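Local coordinates for epoxyqueuosine reductase (Streptococcus thermophilus, PDB 5D6S), which belongs to the QueG family of epoxyqueuosine reductases and holds cobalamin and two iron-sulfur clusters in a single chain, at residues E292-F304 against G317-L329. Residues are numbered along the deposited sequence; the frame is centred on the assembly and turned at random.
Sequences ELLPFLELTNKSF and GKNILQRNAIIAL
Gly317 touches the Phe304 ring with its carbonyl carbon, just ahead of helix 318-331. Lys318 follows and lays its CB over one face of that ring. Lys318 CB lies 3.7 Å from the centroid of the Phe304 ring, a CH-pi contact. With CG between the backbone N and the carbonyl carbon (chi1 72°), the lysine chain runs on past Leu299 O to Asn301, where Lys318 CE lies 3.3 Å from Asn301 OD1. Lys318 NZ then bonds to Asn319 OD1 and, at a longer 3.3 Å, to Gln322 OE1.

Leu321 serves both aromatic rings. Its CB sits at the edge of Phe296, and its CD1 meets the edge of Phe304. Phe308 adds an edge-to-face partner to Phe296.

Gln322 makes the two hydrogen bonds that cross the contact. Its extended side chain brings NE2 to two backbone carbonyls. Gln322 NE2 donates to Phe296 O at 3.0 Å, in the carbonyl plane and on a lone pair. Gln322 NE2 also donates to Leu299 O at 3.1 Å, close to the plane of the glutamine amide. Phe296 O also accepts Leu299 N, within the type I turn 296-299.

Beyond this point the contact is apolar. Ala325 CB lies among Leu293, Phe296 and Leu297. The Ile326 and Leu297 side chains cross at about a right angle, while Ala328 CB meets Leu293 CD1. Leu329 CD1 reaches Leu297 CD1 tip to tip at 3.6 Å, and the Leu329 side chain slides past that of Leu293.

The contact lies in the helical C-terminal part, where helices 338-347 and 351-364 also touch helix 318-331. Its chemistry implies a mostly apolar interface with a polar patch of Lys318 and Gln322: the buried glutamine amide, held at both ends, probably steadies the type I turn 296-299, ahead of helix 301-308.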
ATOM      1  N   GLU A 292      17.935   4.886   3.770  1.00 62.73           N
ATOM      2  CA  GLU A 292      18.678   6.121   3.937  1.00 63.78           C
ATOM      3  C   GLU A 292      18.342   6.958   2.710  1.00 53.46           C
ATOM      4  O   GLU A 292      18.470   6.494   1.575  1.00 56.05           O
ATOM      5  CB  GLU A 292      20.188   5.829   4.037  1.00 68.45           C
ATOM      6  CG  GLU A 292      20.605   4.978   5.253  1.00 68.65           C
ATOM      7  CD  GLU A 292      22.069   4.554   5.207  1.00 71.97           C
ATOM      8  OE1 GLU A 292      22.911   5.135   5.940  1.00 77.59           O
ATOM      9  OE2 GLU A 292      22.392   3.673   4.393  1.00 77.86           O
ATOM     10  N   LEU A 293      17.887   8.179   2.941  1.00 49.93           N
ATOM     11  CA  LEU A 293      17.251   8.973   1.896  1.00 46.10           C
ATOM     12  C   LEU A 293      18.217   9.486   0.824  1.00 47.41           C
ATOM     13  O   LEU A 293      17.968   9.281  -0.357  1.00 47.23           O
ATOM     14  CB  LEU A 293      16.484  10.135   2.515  1.00 51.19           C
ATOM     15  CG  LEU A 293      15.362   9.618   3.454  1.00 51.72           C
ATOM     16  CD1 LEU A 293      14.903  10.710   4.405  1.00 51.46           C
ATOM     17  CD2 LEU A 293      14.203   9.067   2.648  1.00 50.60           C
ATOM     18  N   LEU A 294      19.317  10.130   1.210  1.00 42.55           N
ATOM     19  CA  LEU A 294      20.206  10.708   0.216  1.00 39.05           C
ATOM     20  C   LEU A 294      20.863   9.621  -0.635  1.00 44.34           C
ATOM     21  O   LEU A 294      21.034   9.809  -1.861  1.00 43.55           O
ATOM     22  CB  LEU A 294      21.242  11.628   0.859  1.00 40.91           C
ATOM     23  CG  LEU A 294      20.660  12.940   1.385  1.00 42.80           C
ATOM     24  CD1 LEU A 294      21.598  13.562   2.409  1.00 44.91           C
ATOM     25  CD2 LEU A 294      20.377  13.899   0.228  1.00 42.82           C
ATOM     26  N   PRO A 295      21.219   8.476  -0.016  1.00 44.89           N
ATOM     27  CA  PRO A 295      21.738   7.384  -0.858  1.00 49.39           C
ATOM     28  C   PRO A 295      20.649   6.839  -1.763  1.00 53.19           C
ATOM     29  O   PRO A 295      20.921   6.498  -2.925  1.00 51.15           O
ATOM     30  CB  PRO A 295      22.191   6.320   0.149  1.00 46.05           C
ATOM     31  CG  PRO A 295      22.474   7.070   1.410  1.00 51.13           C
ATOM     32  CD  PRO A 295      21.509   8.250   1.411  1.00 49.11           C
ATOM     33  N   PHE A 296      19.420   6.798  -1.256  1.00 51.50           N
ATOM     34  CA  PHE A 296      18.272   6.433  -2.093  1.00 50.31           C
ATOM     35  C   PHE A 296      18.107   7.332  -3.326  1.00 51.80           C
ATOM     36  O   PHE A 296      17.812   6.845  -4.415  1.00 50.70           O
ATOM     37  CB  PHE A 296      17.002   6.486  -1.289  1.00 51.15           C
ATOM     38  CG  PHE A 296      15.839   5.854  -1.974  1.00 55.51           C
ATOM     39  CD1 PHE A 296      15.761   4.482  -2.091  1.00 53.45           C
ATOM     40  CD2 PHE A 296      14.825   6.635  -2.511  1.00 61.65           C
ATOM     41  CE1 PHE A 296      14.697   3.889  -2.727  1.00 54.24           C
ATOM     42  CE2 PHE A 296      13.744   6.054  -3.128  1.00 57.18           C
ATOM     43  CZ  PHE A 296      13.676   4.676  -3.229  1.00 58.56           C
ATOM     44  N   LEU A 297      18.329   8.634  -3.151  1.00 48.72           N
ATOM     45  CA  LEU A 297      18.285   9.569  -4.271  1.00 48.64           C
ATOM     46  C   LEU A 297      19.421   9.389  -5.246  1.00 47.38           C
ATOM     47  O   LEU A 297      19.411  10.024  -6.269  1.00 58.14           O
ATOM     48  CB  LEU A 297      18.273  11.018  -3.786  1.00 46.34           C
ATOM     49  CG  LEU A 297      17.065  11.450  -2.965  1.00 47.52           C
ATOM     50  CD1 LEU A 297      17.219  12.868  -2.455  1.00 52.64           C
ATOM     51  CD2 LEU A 297      15.810  11.345  -3.792  1.00 50.14           C
ATOM     52  N   GLU A 298      20.415   8.561  -4.939  1.00 52.23           N
ATOM     53  CA  GLU A 298      21.509   8.298  -5.892  1.00 50.28           C
ATOM     54  C   GLU A 298      21.182   7.127  -6.804  1.00 49.95           C
ATOM     55  O   GLU A 298      21.859   6.889  -7.787  1.00 54.99           O
ATOM     56  CB  GLU A 298      22.833   7.967  -5.189  1.00 53.01           C
ATOM     57  CG  GLU A 298      23.406   9.055  -4.309  1.00 54.74           C
ATOM     58  CD  GLU A 298      23.680  10.344  -5.059  1.00 59.24           C
ATOM     59  OE1 GLU A 298      24.233  10.302  -6.182  1.00 51.34           O
ATOM     60  OE2 GLU A 298      23.338  11.412  -4.492  1.00 74.88           O
ATOM     61  N   LEU A 299      20.138   6.391  -6.509  1.00 50.53           N
ATOM     62  CA  LEU A 299      19.863   5.187  -7.279  1.00 48.88           C
ATOM     63  C   LEU A 299      19.446   5.474  -8.709  1.00 47.54           C
ATOM     64  O   LEU A 299      18.723   6.424  -8.979  1.00 44.93           O
ATOM     65  CB  LEU A 299      18.777   4.362  -6.592  1.00 48.40           C
ATOM     66  CG  LEU A 299      19.234   3.786  -5.245  1.00 49.75           C
ATOM     67  CD1 LEU A 299      18.069   3.238  -4.437  1.00 47.85           C
ATOM     68  CD2 LEU A 299      20.255   2.681  -5.489  1.00 49.39           C
ATOM     69  N   THR A 300      19.921   4.628  -9.613  1.00 45.09           N
ATOM     70  CA  THR A 300      19.507   4.624 -11.014  1.00 46.69           C
ATOM     71  C   THR A 300      18.457   3.540 -11.205  1.00 45.84           C
ATOM     72  O   THR A 300      18.175   2.779 -10.296  1.00 51.51           O
ATOM     73  CB  THR A 300      20.693   4.278 -11.930  1.00 49.55           C
ATOM     74  OG1 THR A 300      21.165   2.967 -11.596  1.00 56.94           O
ATOM     75  CG2 THR A 300      21.825   5.262 -11.748  1.00 46.19           C
ATOM     76  N   ASN A 301      17.868   3.455 -12.386  1.00 46.43           N
ATOM     77  CA  ASN A 301      16.930   2.369 -12.648  1.00 45.25           C
ATOM     78  C   ASN A 301      17.536   1.007 -12.383  1.00 55.34           C
ATOM     79  O   ASN A 301      16.869   0.130 -11.833  1.00 61.02           O
ATOM     80  CB  ASN A 301      16.419   2.404 -14.085  1.00 46.78           C
ATOM     81  CG  ASN A 301      15.431   3.529 -14.318  1.00 49.40           C
ATOM     82  OD1 ASN A 301      14.672   3.922 -13.415  1.00 55.57           O
ATOM     83  ND2 ASN A 301      15.431   4.059 -15.513  1.00 47.68           N
ATOM     84  N   LYS A 302      18.798   0.839 -12.794  1.00 61.00           N
ATOM     85  CA  LYS A 302      19.521  -0.408 -12.610  1.00 57.86           C
ATOM     86  C   LYS A 302      19.774  -0.684 -11.130  1.00 61.57           C
ATOM     87  O   LYS A 302      19.415  -1.761 -10.648  1.00 56.07           O
ATOM     88  CB  LYS A 302      20.851  -0.395 -13.370  1.00 63.84           C
ATOM     89  CG  LYS A 302      21.497  -1.765 -13.511  1.00 73.45           C
ATOM     90  CD  LYS A 302      22.879  -1.725 -14.162  1.00 75.03           C
ATOM     91  CE  LYS A 302      23.966  -1.680 -13.101  1.00 84.88           C
ATOM     92  NZ  LYS A 302      25.320  -1.795 -13.695  1.00 99.37           N
ATOM     93  N   SER A 303      20.404   0.258 -10.415  1.00 53.89           N
ATOM     94  CA  SER A 303      20.734   0.012  -9.001  1.00 52.15           C
ATOM     95  C   SER A 303      19.474  -0.097  -8.152  1.00 51.98           C
ATOM     96  O   SER A 303      19.464  -0.824  -7.148  1.00 50.05           O
ATOM     97  CB  SER A 303      21.692   1.060  -8.425  1.00 50.76           C
ATOM     98  OG  SER A 303      21.269   2.381  -8.692  1.00 61.35           O
ATOM     99  N   PHE A 304      18.419   0.610  -8.561  1.00 47.80           N
ATOM    100  CA  PHE A 304      17.129   0.491  -7.895  1.00 55.25           C
ATOM    101  C   PHE A 304      16.524  -0.920  -8.046  1.00 56.97           C
ATOM    102  O   PHE A 304      16.052  -1.479  -7.075  1.00 46.57           O
ATOM    103  CB  PHE A 304      16.117   1.510  -8.418  1.00 53.93           C
ATOM    104  CG  PHE A 304      14.779   1.420  -7.739  1.00 51.30           C
ATOM    105  CD1 PHE A 304      14.592   1.953  -6.468  1.00 48.80           C
ATOM    106  CD2 PHE A 304      13.702   0.792  -8.368  1.00 51.22           C
ATOM    107  CE1 PHE A 304      13.361   1.869  -5.828  1.00 48.84           C
ATOM    108  CE2 PHE A 304      12.468   0.716  -7.741  1.00 51.43           C
ATOM    109  CZ  PHE A 304      12.301   1.246  -6.461  1.00 50.25           C
ATOM    110  N   GLY A 317       8.478   1.674 -10.256  1.00 48.34           N
ATOM    111  CA  GLY A 317       9.831   2.192 -10.408  1.00 45.61           C
ATOM    112  C   GLY A 317      10.228   3.225  -9.364  1.00 44.56           C
ATOM    113  O   GLY A 317       9.479   3.543  -8.439  1.00 46.73           O
ATOM    114  N   LYS A 318      11.429   3.750  -9.536  1.00 45.83           N
ATOM    115  CA  LYS A 318      12.076   4.546  -8.525  1.00 45.80           C
ATOM    116  C   LYS A 318      11.484   5.963  -8.375  1.00 46.52           C
ATOM    117  O   LYS A 318      11.586   6.581  -7.292  1.00 40.46           O
ATOM    118  CB  LYS A 318      13.572   4.622  -8.826  1.00 46.62           C
ATOM    119  CG  LYS A 318      13.941   5.493 -10.021  1.00 49.01           C
ATOM    120  CD  LYS A 318      15.456   5.572 -10.134  1.00 54.00           C
ATOM    121  CE  LYS A 318      15.901   6.235 -11.401  1.00 54.96           C
ATOM    122  NZ  LYS A 318      15.380   7.625 -11.518  1.00 59.39           N
ATOM    123  N   ASN A 319      10.919   6.491  -9.461  1.00 42.93           N
ATOM    124  CA  ASN A 319      10.606   7.913  -9.508  1.00 40.22           C
ATOM    125  C   ASN A 319       9.596   8.400  -8.470  1.00 42.51           C
ATOM    126  O   ASN A 319       9.826   9.434  -7.815  1.00 45.62           O
ATOM    127  CB  ASN A 319      10.179   8.311 -10.885  1.00 41.96           C
ATOM    128  CG  ASN A 319      11.348   8.415 -11.874  1.00 42.25           C
ATOM    129  OD1 ASN A 319      12.512   8.326 -11.537  1.00 45.34           O
ATOM    130  ND2 ASN A 319      11.003   8.621 -13.115  1.00 43.54           N
ATOM    131  N   ILE A 320       8.506   7.674  -8.272  1.00 41.76           N
ATOM    132  CA  ILE A 320       7.572   8.090  -7.234  1.00 47.10           C
ATOM    133  C   ILE A 320       8.211   8.032  -5.829  1.00 44.24           C
ATOM    134  O   ILE A 320       8.003   8.907  -4.990  1.00 47.99           O
ATOM    135  CB  ILE A 320       6.260   7.293  -7.235  1.00 49.93           C
ATOM    136  CG1 ILE A 320       6.517   5.792  -7.209  1.00 50.01           C
ATOM    137  CG2 ILE A 320       5.400   7.672  -8.420  1.00 47.27           C
ATOM    138  CD1 ILE A 320       5.305   5.028  -6.753  1.00 53.48           C
ATOM    139  N   LEU A 321       9.052   7.045  -5.615  1.00 43.53           N
ATOM    140  CA  LEU A 321       9.747   6.939  -4.340  1.00 46.79           C
ATOM    141  C   LEU A 321      10.772   8.032  -4.139  1.00 47.56           C
ATOM    142  O   LEU A 321      10.853   8.585  -3.057  1.00 55.96           O
ATOM    143  CB  LEU A 321      10.399   5.560  -4.203  1.00 52.20           C
ATOM    144  CG  LEU A 321       9.403   4.402  -4.372  1.00 49.29           C
ATOM    145  CD1 LEU A 321      10.102   3.079  -4.157  1.00 51.72           C
ATOM    146  CD2 LEU A 321       8.253   4.541  -3.385  1.00 47.21           C
ATOM    147  N   GLN A 322      11.544   8.375  -5.173  1.00 45.22           N
ATOM    148  CA  GLN A 322      12.531   9.441  -5.025  1.00 45.73           C
ATOM    149  C   GLN A 322      11.850  10.794  -4.818  1.00 49.55           C
ATOM    150  O   GLN A 322      12.319  11.607  -4.025  1.00 54.11           O
ATOM    151  CB  GLN A 322      13.501   9.446  -6.198  1.00 47.10           C
ATOM    152  CG  GLN A 322      14.396   8.207  -6.172  1.00 49.74           C
ATOM    153  CD  GLN A 322      15.377   8.113  -7.328  1.00 44.82           C
ATOM    154  OE1 GLN A 322      15.132   8.641  -8.417  1.00 42.56           O
ATOM    155  NE2 GLN A 322      16.491   7.414  -7.100  1.00 43.55           N
ATOM    156  N   ARG A 323      10.734  11.030  -5.515  1.00 45.59           N
ATOM    157  CA  ARG A 323       9.934  12.209  -5.230  1.00 46.68           C
ATOM    158  C   ARG A 323       9.607  12.250  -3.725  1.00 47.62           C
ATOM    159  O   ARG A 323       9.766  13.267  -3.074  1.00 41.36           O
ATOM    160  CB  ARG A 323       8.613  12.229  -6.063  1.00 51.64           C
ATOM    161  CG  ARG A 323       7.531  13.075  -5.400  1.00 48.56           C
ATOM    162  CD  ARG A 323       6.340  13.478  -6.231  1.00 53.15           C
ATOM    163  NE  ARG A 323       5.194  12.563  -6.465  1.00 53.97           N
ATOM    164  CZ  ARG A 323       4.935  11.387  -5.907  1.00 56.19           C
ATOM    165  NH1 ARG A 323       5.700  10.822  -4.987  1.00 62.69           N
ATOM    166  NH2 ARG A 323       3.859  10.743  -6.296  1.00 54.97           N
ATOM    167  N   ASN A 324       9.082  11.136  -3.212  1.00 46.52           N
ATOM    168  CA  ASN A 324       8.661  11.049  -1.826  1.00 51.16           C
ATOM    169  C   ASN A 324       9.829  11.261  -0.869  1.00 52.22           C
ATOM    170  O   ASN A 324       9.683  11.883   0.178  1.00 52.98           O
ATOM    171  CB  ASN A 324       8.021   9.687  -1.532  1.00 52.04           C
ATOM    172  CG  ASN A 324       6.766   9.455  -2.338  1.00 50.93           C
ATOM    173  OD1 ASN A 324       6.169  10.397  -2.849  1.00 48.24           O
ATOM    174  ND2 ASN A 324       6.348   8.208  -2.447  1.00 50.39           N
ATOM    175  N   ALA A 325      10.989  10.766  -1.256  1.00 45.83           N
ATOM    176  CA  ALA A 325      12.169  10.894  -0.441  1.00 48.21           C
ATOM    177  C   ALA A 325      12.576  12.341  -0.342  1.00 43.52           C
ATOM    178  O   ALA A 325      13.006  12.800   0.725  1.00 44.73           O
ATOM    179  CB  ALA A 325      13.307  10.038  -1.012  1.00 53.07           C
ATOM    180  N   ILE A 326      12.459  13.076  -1.450  1.00 44.58           N
ATOM    181  CA  ILE A 326      12.722  14.529  -1.425  1.00 41.40           C
ATOM    182  C   ILE A 326      11.762  15.181  -0.453  1.00 43.63           C
ATOM    183  O   ILE A 326      12.141  16.040   0.349  1.00 51.14           O
ATOM    184  CB  ILE A 326      12.593  15.155  -2.805  1.00 41.45           C
ATOM    185  CG1 ILE A 326      13.767  14.707  -3.669  1.00 41.51           C
ATOM    186  CG2 ILE A 326      12.586  16.669  -2.698  1.00 44.76           C
ATOM    187  CD1 ILE A 326      13.499  14.866  -5.138  1.00 40.99           C
ATOM    188  N   ILE A 327      10.523  14.723  -0.475  1.00 42.67           N
ATOM    189  CA  ILE A 327       9.550  15.261   0.438  1.00 45.54           C
ATOM    190  C   ILE A 327       9.922  14.953   1.890  1.00 48.66           C
ATOM    191  O   ILE A 327       9.757  15.806   2.773  1.00 50.44           O
ATOM    192  CB  ILE A 327       8.153  14.778   0.095  1.00 45.11           C
ATOM    193  CG1 ILE A 327       7.734  15.396  -1.249  1.00 51.74           C
ATOM    194  CG2 ILE A 327       7.171  15.186   1.179  1.00 47.15           C
ATOM    195  CD1 ILE A 327       6.533  14.741  -1.914  1.00 50.90           C
ATOM    196  N   ALA A 328      10.378  13.737   2.144  1.00 44.56           N
ATOM    197  CA  ALA A 328      10.764  13.344   3.497  1.00 46.27           C
ATOM    198  C   ALA A 328      11.889  14.238   3.971  1.00 50.13           C
ATOM    199  O   ALA A 328      11.817  14.826   5.055  1.00 48.39           O
ATOM    200  CB  ALA A 328      11.219  11.889   3.517  1.00 49.01           C
ATOM    201  N   LEU A 329      12.926  14.363   3.140  1.00 49.78           N
ATOM    202  CA  LEU A 329      14.036  15.261   3.459  1.00 47.43           C
ATOM    203  C   LEU A 329      13.572  16.692   3.768  1.00 48.54           C
ATOM    204  O   LEU A 329      14.113  17.335   4.667  1.00 50.28           O
ATOM    205  CB  LEU A 329      15.042  15.289   2.326  1.00 41.46           C
ATOM    206  CG  LEU A 329      15.813  14.001   2.239  1.00 44.92           C
ATOM    207  CD1 LEU A 329      16.628  13.999   0.949  1.00 50.05           C
ATOM    208  CD2 LEU A 329      16.714  13.812   3.440  1.00 43.43           C
TER